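Local coordinates for protein DyP-type peroxidase (Pleurotus ostreatus, PDB 6FSL) that probably works as a heme-dependent peroxidase that uses hydrogen peroxide to oxidise dyes and other substrates, at residues R19-F24 against F137-C142; P43-S48 against V75-S80. The protein carries 1 engineered substitution. One frame throughout, in Å; residues are numbered along the deposited sequence.

Interaction 1. Residues R19-F24 against F137-C142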
ATOM      1  N   ARG A  19      -6.404 -15.470  -0.364  1.00 17.24           N
ATOM      2  CA  ARG A  19      -5.676 -15.968  -1.544  1.00 18.83           C
ATOM      3  C   ARG A  19      -6.200 -15.261  -2.827  1.00 16.55           C
ATOM      4  O   ARG A  19      -5.547 -15.225  -3.862  1.00 14.33           O
ATOM      5  CB  ARG A  19      -5.796 -17.506  -1.620  1.00 21.71           C
ATOM      6  CG  ARG A  19      -5.369 -18.191  -0.303  1.00 26.01           C
ATOM      7  CD  ARG A  19      -5.093 -19.701  -0.379  1.00 31.43           C
ATOM      8  NE  ARG A  19      -4.208 -20.028  -1.499  1.00 36.93           N
ATOM      9  CZ  ARG A  19      -4.612 -20.408  -2.723  1.00 41.34           C
ATOM     10  NH1 ARG A  19      -3.698 -20.609  -3.682  1.00 43.18           N
ATOM     11  NH2 ARG A  19      -5.909 -20.570  -3.016  1.00 38.87           N
ATOM     12  N   THR A  20      -7.385 -14.679  -2.710  1.00 15.57           N
ATOM     13  CA  THR A  20      -7.996 -13.916  -3.775  1.00 15.45           C
ATOM     14  C   THR A  20      -8.969 -12.900  -3.181  1.00 14.76           C
ATOM     15  O   THR A  20      -9.392 -13.023  -2.021  1.00 14.64           O
ATOM     16  CB  THR A  20      -8.693 -14.851  -4.765  1.00 15.53           C
ATOM     17  OG1 THR A  20      -9.114 -14.107  -5.906  1.00 14.66           O
ATOM     18  CG2 THR A  20      -9.876 -15.548  -4.102  1.00 15.67           C
ATOM     19  N   GLU A  21      -9.262 -11.863  -3.949  1.00 14.15           N
ATOM     20  CA  GLU A  21     -10.017 -10.729  -3.422  1.00 13.86           C
ATOM     21  C   GLU A  21     -10.545  -9.963  -4.580  1.00 12.86           C
ATOM     22  O   GLU A  21      -9.837  -9.833  -5.550  1.00 13.60           O
ATOM     23  CB  GLU A  21      -9.118  -9.855  -2.541  1.00 14.51           C
ATOM     24  CG  GLU A  21      -9.767  -8.573  -2.026  1.00 15.01           C
ATOM     25  CD  GLU A  21      -8.919  -7.833  -1.006  1.00 15.89           C
ATOM     26  OE1 GLU A  21      -9.550  -7.316  -0.054  1.00 16.73           O
ATOM     27  OE2 GLU A  21      -7.652  -7.764  -1.132  1.00 15.75           O
ATOM     28  N   THR A  22     -11.787  -9.493  -4.497  1.00 12.58           N
ATOM     29  CA  THR A  22     -12.437  -8.715  -5.569  1.00 12.59           C
ATOM     30  C   THR A  22     -12.870  -7.377  -4.967  1.00 13.15           C
ATOM     31  O   THR A  22     -13.497  -7.374  -3.899  1.00 13.46           O
ATOM     32  CB  THR A  22     -13.670  -9.443  -6.176  1.00 12.47           C
ATOM     33  OG1 THR A  22     -13.238 -10.566  -6.957  1.00 12.70           O
ATOM     34  CG2 THR A  22     -14.524  -8.519  -7.072  1.00 12.10           C
ATOM     35  N   TYR A  23     -12.508  -6.271  -5.643  1.00 12.81           N
ATOM     36  CA  TYR A  23     -12.930  -4.922  -5.324  1.00 13.41           C
ATOM     37  C   TYR A  23     -13.991  -4.454  -6.332  1.00 13.07           C
ATOM     38  O   TYR A  23     -13.696  -4.326  -7.504  1.00 12.76           O
ATOM     39  CB  TYR A  23     -11.734  -3.926  -5.365  1.00 14.25           C
ATOM     40  CG  TYR A  23     -10.683  -4.131  -4.310  1.00 14.78           C
ATOM     41  CD1 TYR A  23      -9.620  -5.017  -4.509  1.00 15.40           C
ATOM     42  CD2 TYR A  23     -10.715  -3.413  -3.134  1.00 15.09           C
ATOM     43  CE1 TYR A  23      -8.650  -5.212  -3.535  1.00 14.86           C
ATOM     44  CE2 TYR A  23      -9.744  -3.592  -2.163  1.00 15.47           C
ATOM     45  CZ  TYR A  23      -8.728  -4.505  -2.356  1.00 14.98           C
ATOM     46  OH  TYR A  23      -7.791  -4.661  -1.373  1.00 14.82           O
ATOM     47  N   PHE A  24     -15.198  -4.141  -5.861  1.00 12.89           N
ATOM     48  CA  PHE A  24     -16.321  -3.781  -6.714  1.00 13.18           C
ATOM     49  C   PHE A  24     -16.582  -2.304  -6.508  1.00 12.55           C
ATOM     50  O   PHE A  24     -16.999  -1.883  -5.454  1.00 12.58           O
ATOM     51  CB  PHE A  24     -17.511  -4.631  -6.301  1.00 14.02           C
ATOM     52  CG  PHE A  24     -18.788  -4.384  -7.066  1.00 14.65           C
ATOM     53  CD1 PHE A  24     -19.067  -5.089  -8.241  1.00 15.26           C
ATOM     54  CD2 PHE A  24     -19.774  -3.546  -6.547  1.00 14.99           C
ATOM     55  CE1 PHE A  24     -20.284  -4.920  -8.921  1.00 15.24           C
ATOM     56  CE2 PHE A  24     -20.993  -3.373  -7.213  1.00 15.56           C
ATOM     57  CZ  PHE A  24     -21.251  -4.060  -8.400  1.00 15.52           C
ATOM     58  N   PHE A 137     -15.550  -4.705  -1.133  1.00 17.43           N
ATOM     59  CA  PHE A 137     -14.572  -5.745  -1.416  1.00 17.59           C
ATOM     60  C   PHE A 137     -14.704  -6.987  -0.553  1.00 17.54           C
ATOM     61  O   PHE A 137     -15.045  -6.922   0.646  1.00 17.64           O
ATOM     62  CB  PHE A 137     -13.132  -5.218  -1.457  1.00 17.78           C
ATOM     63  CG  PHE A 137     -12.673  -4.480  -0.237  1.00 17.72           C
ATOM     64  CD1 PHE A 137     -13.091  -3.180   0.010  1.00 18.21           C
ATOM     65  CD2 PHE A 137     -11.707  -5.037   0.613  1.00 18.07           C
ATOM     66  CE1 PHE A 137     -12.616  -2.471   1.128  1.00 18.38           C
ATOM     67  CE2 PHE A 137     -11.234  -4.341   1.737  1.00 17.78           C
ATOM     68  CZ  PHE A 137     -11.687  -3.057   1.992  1.00 18.07           C
ATOM     69  N   VAL A 138     -14.444  -8.113  -1.198  1.00 16.79           N
ATOM     70  CA  VAL A 138     -14.621  -9.403  -0.613  1.00 17.48           C
ATOM     71  C   VAL A 138     -13.403 -10.250  -0.875  1.00 17.24           C
ATOM     72  O   VAL A 138     -13.011 -10.420  -2.027  1.00 17.22           O
ATOM     73  CB  VAL A 138     -15.845 -10.155  -1.200  1.00 18.11           C
ATOM     74  CG1 VAL A 138     -16.072 -11.472  -0.442  1.00 17.68           C
ATOM     75  CG2 VAL A 138     -17.084  -9.269  -1.181  1.00 17.98           C
ATOM     76  N   ALA A 139     -12.884 -10.843   0.197  1.00 17.69           N
ATOM     77  CA  ALA A 139     -11.595 -11.535   0.233  1.00 18.31           C
ATOM     78  C   ALA A 139     -11.733 -12.917   0.906  1.00 18.75           C
ATOM     79  O   ALA A 139     -12.294 -13.029   1.994  1.00 17.12           O
ATOM     80  CB  ALA A 139     -10.597 -10.679   1.013  1.00 18.30           C
ATOM     81  N   GLY A 140     -11.197 -13.956   0.271  1.00 20.62           N
ATOM     82  CA  GLY A 140     -11.284 -15.319   0.823  1.00 22.15           C
ATOM     83  C   GLY A 140     -10.297 -16.273   0.213  1.00 23.67           C
ATOM     84  O   GLY A 140      -9.338 -15.856  -0.438  1.00 20.58           O
ATOM     85  N   ASP A 141     -10.550 -17.561   0.432  1.00 29.51           N
ATOM     86  CA  ASP A 141      -9.628 -18.639   0.053  1.00 33.82           C
ATOM     87  C   ASP A 141      -9.702 -19.012  -1.427  1.00 30.77           C
ATOM     88  O   ASP A 141      -8.746 -19.553  -1.938  1.00 29.91           O
ATOM     89  CB  ASP A 141      -9.876 -19.893   0.917  1.00 42.77           C
ATOM     90  CG  ASP A 141      -8.731 -20.953   0.821  1.00 54.90           C
ATOM     91  OD1 ASP A 141      -7.608 -20.704   1.357  1.00 59.74           O
ATOM     92  OD2 ASP A 141      -8.969 -22.060   0.239  1.00 63.72           O
ATOM     93  N   CYS A 142     -10.812 -18.759  -2.120  1.00 28.03           N
ATOM     94  CA  CYS A 142     -10.925 -19.205  -3.516  1.00 26.77           C
ATOM     95  C   CYS A 142     -12.026 -18.480  -4.230  1.00 24.28           C
ATOM     96  O   CYS A 142     -12.835 -17.802  -3.603  1.00 20.93           O
ATOM     97  CB  CYS A 142     -11.169 -20.714  -3.624  1.00 28.14           C
ATOM     98  SG  CYS A 142     -12.791 -21.157  -3.011  1.00 34.13           S
TER
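A classic beta bulge starts the antiparallel pairing of 19-24 with 137-142: Arg19 and Thr20 both face Gly140, whose O accepts from Arg19 N at 3.0 Å and also from Thr20 N. Beyond it the pairing is regular, with Thr22 N 2.9 Å from Val138 O and Val138 N bonded in return to Thr22 O. At the bulge end, the Arg19 chain bends at CG-CD (chi3 49°), and Arg19 NH2 donates to the backbone Asp141 O at 3.2 Å rather than to the carboxylate. On the sheet face carrying Glu21 and Ala139, Tyr23 CE2 lies over the rim of one face of the Phe137 ring, 3.6 Å from Phe137 CG; the planes are 25° apart but slid until the rings barely overlap. Glu21 OE1 comes to the edge of that same ring, 3.2 Å from Phe137 CD2, while Glu21 OE2 forms a salt bridge with Lys18. Cutting Phe137 back to an alanine would probably leave the Tyr23 ring without its neighbour and open a gap beside Glu21. Thr20, Thr22 and Val138 turn to the other face, against helix 143-156. Pairing of the first and third strands, backed by helices, is typical of the ferredoxin-like DyP domain.

Interaction 2. Residues P43-S48 against V75-S80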
ATOM      1  N   PRO A  43     -24.827  -6.290   8.497  1.00 23.71           N
ATOM      2  CA  PRO A  43     -24.459  -7.524   9.232  1.00 23.54           C
ATOM      3  C   PRO A  43     -23.442  -8.427   8.514  1.00 24.53           C
ATOM      4  O   PRO A  43     -22.808  -9.286   9.135  1.00 26.25           O
ATOM      5  CB  PRO A  43     -25.807  -8.231   9.424  1.00 22.55           C
ATOM      6  CG  PRO A  43     -26.802  -7.119   9.466  1.00 23.14           C
ATOM      7  CD  PRO A  43     -26.285  -6.062   8.519  1.00 23.57           C
ATOM      8  N   HIS A  44     -23.269  -8.235   7.217  1.00 23.68           N
ATOM      9  CA  HIS A  44     -22.288  -8.994   6.493  1.00 22.73           C
ATOM     10  C   HIS A  44     -20.859  -8.482   6.701  1.00 20.89           C
ATOM     11  O   HIS A  44     -19.900  -9.144   6.263  1.00 20.78           O
ATOM     12  CB  HIS A  44     -22.702  -9.067   5.013  1.00 24.51           C
ATOM     13  CG  HIS A  44     -23.900  -9.950   4.789  1.00 28.09           C
ATOM     14  ND1 HIS A  44     -25.205  -9.506   4.928  1.00 29.67           N
ATOM     15  CD2 HIS A  44     -23.989 -11.277   4.525  1.00 28.49           C
ATOM     16  CE1 HIS A  44     -26.037 -10.507   4.723  1.00 28.76           C
ATOM     17  NE2 HIS A  44     -25.324 -11.593   4.480  1.00 29.45           N
ATOM     18  N   ILE A  45     -20.690  -7.340   7.367  1.00 18.70           N
ATOM     19  CA  ILE A  45     -19.394  -6.663   7.354  1.00 18.04           C
ATOM     20  C   ILE A  45     -18.503  -7.260   8.405  1.00 17.87           C
ATOM     21  O   ILE A  45     -18.896  -7.362   9.528  1.00 19.83           O
ATOM     22  CB  ILE A  45     -19.562  -5.142   7.504  1.00 17.34           C
ATOM     23  CG1 ILE A  45     -20.122  -4.590   6.191  1.00 17.45           C
ATOM     24  CG2 ILE A  45     -18.244  -4.453   7.809  1.00 17.70           C
ATOM     25  CD1 ILE A  45     -20.741  -3.229   6.333  1.00 18.09           C
ATOM     26  N   LYS A  46     -17.303  -7.666   8.028  1.00 18.31           N
ATOM     27  CA  LYS A  46     -16.329  -8.205   8.957  1.00 19.09           C
ATOM     28  C   LYS A  46     -15.643  -7.092   9.735  1.00 18.89           C
ATOM     29  O   LYS A  46     -15.089  -6.166   9.146  1.00 20.18           O
ATOM     30  CB  LYS A  46     -15.259  -8.963   8.184  1.00 20.90           C
ATOM     31  CG  LYS A  46     -14.237  -9.728   9.022  1.00 22.72           C
ATOM     32  CD  LYS A  46     -14.846 -10.907   9.782  1.00 24.07           C
ATOM     33  CE  LYS A  46     -15.598 -11.847   8.838  1.00 24.76           C
ATOM     34  NZ  LYS A  46     -15.584 -13.236   9.369  1.00 25.39           N
ATOM     35  N   THR A  47     -15.613  -7.247  11.051  1.00 18.14           N
ATOM     36  CA  THR A  47     -14.978  -6.326  11.975  1.00 16.76           C
ATOM     37  C   THR A  47     -13.713  -6.947  12.490  1.00 16.57           C
ATOM     38  O   THR A  47     -13.423  -8.096  12.217  1.00 15.45           O
ATOM     39  CB  THR A  47     -15.864  -6.124  13.206  1.00 16.39           C
ATOM     40  OG1 THR A  47     -15.824  -7.317  14.011  1.00 15.69           O
ATOM     41  CG2 THR A  47     -17.300  -5.812  12.789  1.00 16.02           C
ATOM     42  N   SER A  48     -12.963  -6.187  13.269  1.00 17.65           N
ATOM     43  CA  SER A  48     -11.673  -6.643  13.727  1.00 18.79           C
ATOM     44  C   SER A  48     -11.853  -7.739  14.749  1.00 19.98           C
ATOM     45  O   SER A  48     -11.080  -8.685  14.762  1.00 21.03           O
ATOM     46  CB  SER A  48     -10.834  -5.504  14.283  1.00 18.37           C
ATOM     47  OG  SER A  48     -10.417  -4.702  13.227  1.00 17.22           O
ATOM     48  N   VAL A  75     -16.314  -9.321   4.009  1.00 20.97           N
ATOM     49  CA  VAL A  75     -16.698  -8.149   3.229  1.00 20.09           C
ATOM     50  C   VAL A  75     -16.333  -6.867   3.981  1.00 19.20           C
ATOM     51  O   VAL A  75     -16.521  -6.780   5.183  1.00 18.88           O
ATOM     52  CB  VAL A  75     -18.223  -8.113   2.985  1.00 19.82           C
ATOM     53  CG1 VAL A  75     -18.553  -7.123   1.882  1.00 19.52           C
ATOM     54  CG2 VAL A  75     -18.773  -9.508   2.696  1.00 19.83           C
ATOM     55  N   ASN A  76     -15.827  -5.872   3.257  1.00 18.33           N
ATOM     56  CA  ASN A  76     -15.652  -4.519   3.786  1.00 16.93           C
ATOM     57  C   ASN A  76     -16.205  -3.516   2.786  1.00 16.80           C
ATOM     58  O   ASN A  76     -16.538  -3.845   1.642  1.00 17.13           O
ATOM     59  CB  ASN A  76     -14.173  -4.234   4.083  1.00 16.28           C
ATOM     60  CG  ASN A  76     -13.784  -4.472   5.535  1.00 16.07           C
ATOM     61  OD1 ASN A  76     -12.720  -4.006   5.972  1.00 17.09           O
ATOM     62  ND2 ASN A  76     -14.614  -5.196   6.291  1.00 15.77           N
ATOM     63  N   VAL A  77     -16.322  -2.276   3.235  1.00 16.91           N
ATOM     64  CA  VAL A  77     -16.932  -1.221   2.435  1.00 16.21           C
ATOM     65  C   VAL A  77     -16.286   0.096   2.793  1.00 16.58           C
ATOM     66  O   VAL A  77     -15.871   0.311   3.943  1.00 17.49           O
ATOM     67  CB  VAL A  77     -18.456  -1.163   2.647  1.00 15.74           C
ATOM     68  CG1 VAL A  77     -18.800  -0.735   4.066  1.00 15.71           C
ATOM     69  CG2 VAL A  77     -19.103  -0.227   1.643  1.00 15.90           C
ATOM     70  N   SER A  78     -16.221   0.978   1.811  1.00 16.69           N
ATOM     71  CA  SER A  78     -15.437   2.191   1.910  1.00 16.76           C
ATOM     72  C   SER A  78     -16.043   3.189   0.923  1.00 17.03           C
ATOM     73  O   SER A  78     -16.467   2.789  -0.172  1.00 16.45           O
ATOM     74  CB  SER A  78     -13.978   1.844   1.553  1.00 17.02           C
ATOM     75  OG  SER A  78     -13.029   2.713   2.133  1.00 18.21           O
ATOM     76  N   PHE A  79     -16.051   4.481   1.289  1.00 17.33           N
ATOM     77  CA  PHE A  79     -16.717   5.538   0.488  1.00 16.95           C
ATOM     78  C   PHE A  79     -15.813   6.689   0.080  1.00 16.99           C
ATOM     79  O   PHE A  79     -15.058   7.204   0.908  1.00 16.72           O
ATOM     80  CB  PHE A  79     -17.907   6.085   1.264  1.00 16.72           C
ATOM     81  CG  PHE A  79     -18.992   5.070   1.478  1.00 16.71           C
ATOM     82  CD1 PHE A  79     -18.933   4.190   2.543  1.00 16.34           C
ATOM     83  CD2 PHE A  79     -20.067   4.987   0.594  1.00 16.81           C
ATOM     84  CE1 PHE A  79     -19.927   3.254   2.745  1.00 16.03           C
ATOM     85  CE2 PHE A  79     -21.074   4.065   0.792  1.00 16.56           C
ATOM     86  CZ  PHE A  79     -20.992   3.192   1.872  1.00 16.85           C
ATOM     87  N   SER A  80     -15.882   7.079  -1.196  1.00 16.45           N
ATOM     88  CA  SER A  80     -15.153   8.258  -1.676  1.00 16.49           C
ATOM     89  C   SER A  80     -15.843   9.556  -1.222  1.00 16.83           C
ATOM     90  O   SER A  80     -17.020   9.552  -0.834  1.00 16.37           O
ATOM     91  CB  SER A  80     -15.081   8.253  -3.205  1.00 16.29           C
ATOM     92  OG  SER A  80     -16.343   8.595  -3.764  1.00 16.20           O
TER
HETATM   93  O   HOH W   1     -17.743 -10.287   6.186  1.00 15.51           O
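Val75, Ile45 and Lys46 bury the most surface where the loop 43-48 meets the start of strand 74-80, and Val75 O is where the other two converge, Lys46 through a hydrogen bond and Ile45 through the close approach of its CA and CG2. Lys46 N donates to Val75 O across 3.1 Å, in the carbonyl plane and nearly straight, with an N-H...O angle of 161°. The same oxygen takes a second bond from its neighbour in the strand, Asn76 ND2, at 2.7 Å, here from a donor tilted out of the carbonyl plane. That amide nitrogen also reaches across to the loop: Lys46 O lies 3.1 Å from Asn76 ND2, in the plane of the amide, and receives the bond on a lone pair. With Asn76 OD1 bonded to the backbone N of Asp11, both ends of the side-chain amide are engaged and its rotation is fixed.

Ile45 supplies the apolar part. With CG2 anti to the backbone N and CG1 beside it, Ile45 sends one methyl to 4.0 Å from Asn76 ND2, the two side chains crossing at about a right angle, and the other branch carries CD1 to 3.9 Å from Val77 CG1. Ile45 and Val77 both rest on Leu478 of helix 475-481. Val75 sets CG2 against His44 O, 3.8 Å away, and turns also to Ile136 of the adjoining strand. The Lys46 chain leads away from the strand to a salt bridge with Asp54. The contact thus fastens an irregular loop to the strand through backbone carbonyls and one bridging amide, and the buried polar atoms of Asn76 are satisfied while aliphatic groups close in beside them.

How the interactions relate
The centres of the two contacts lie about 13 Å apart, on the same side of the chain's centre and within the DyP alpha+beta barrel domain. Along the chain, interaction 2 is nested inside the loop that interaction 1 closes. Strands 134-140 and 74-80 are neighbours in one antiparallel sheet, where the order 166-175, 20-28, 134-140, 74-80 places both contacts side by side. They touch directly: Phe137 O is 2.9 Å from Asn76 N, a probable hydrogen bond, and Val138 CG2 packs on Val75 CG1. Interaction 1 joins two strands, whereas interaction 2 ties the loop between helices 31-41 and 48-63 to the next strand, so the loop leading into helix 48-63 is fastened to the same sheet in which interaction 1 pairs its strands.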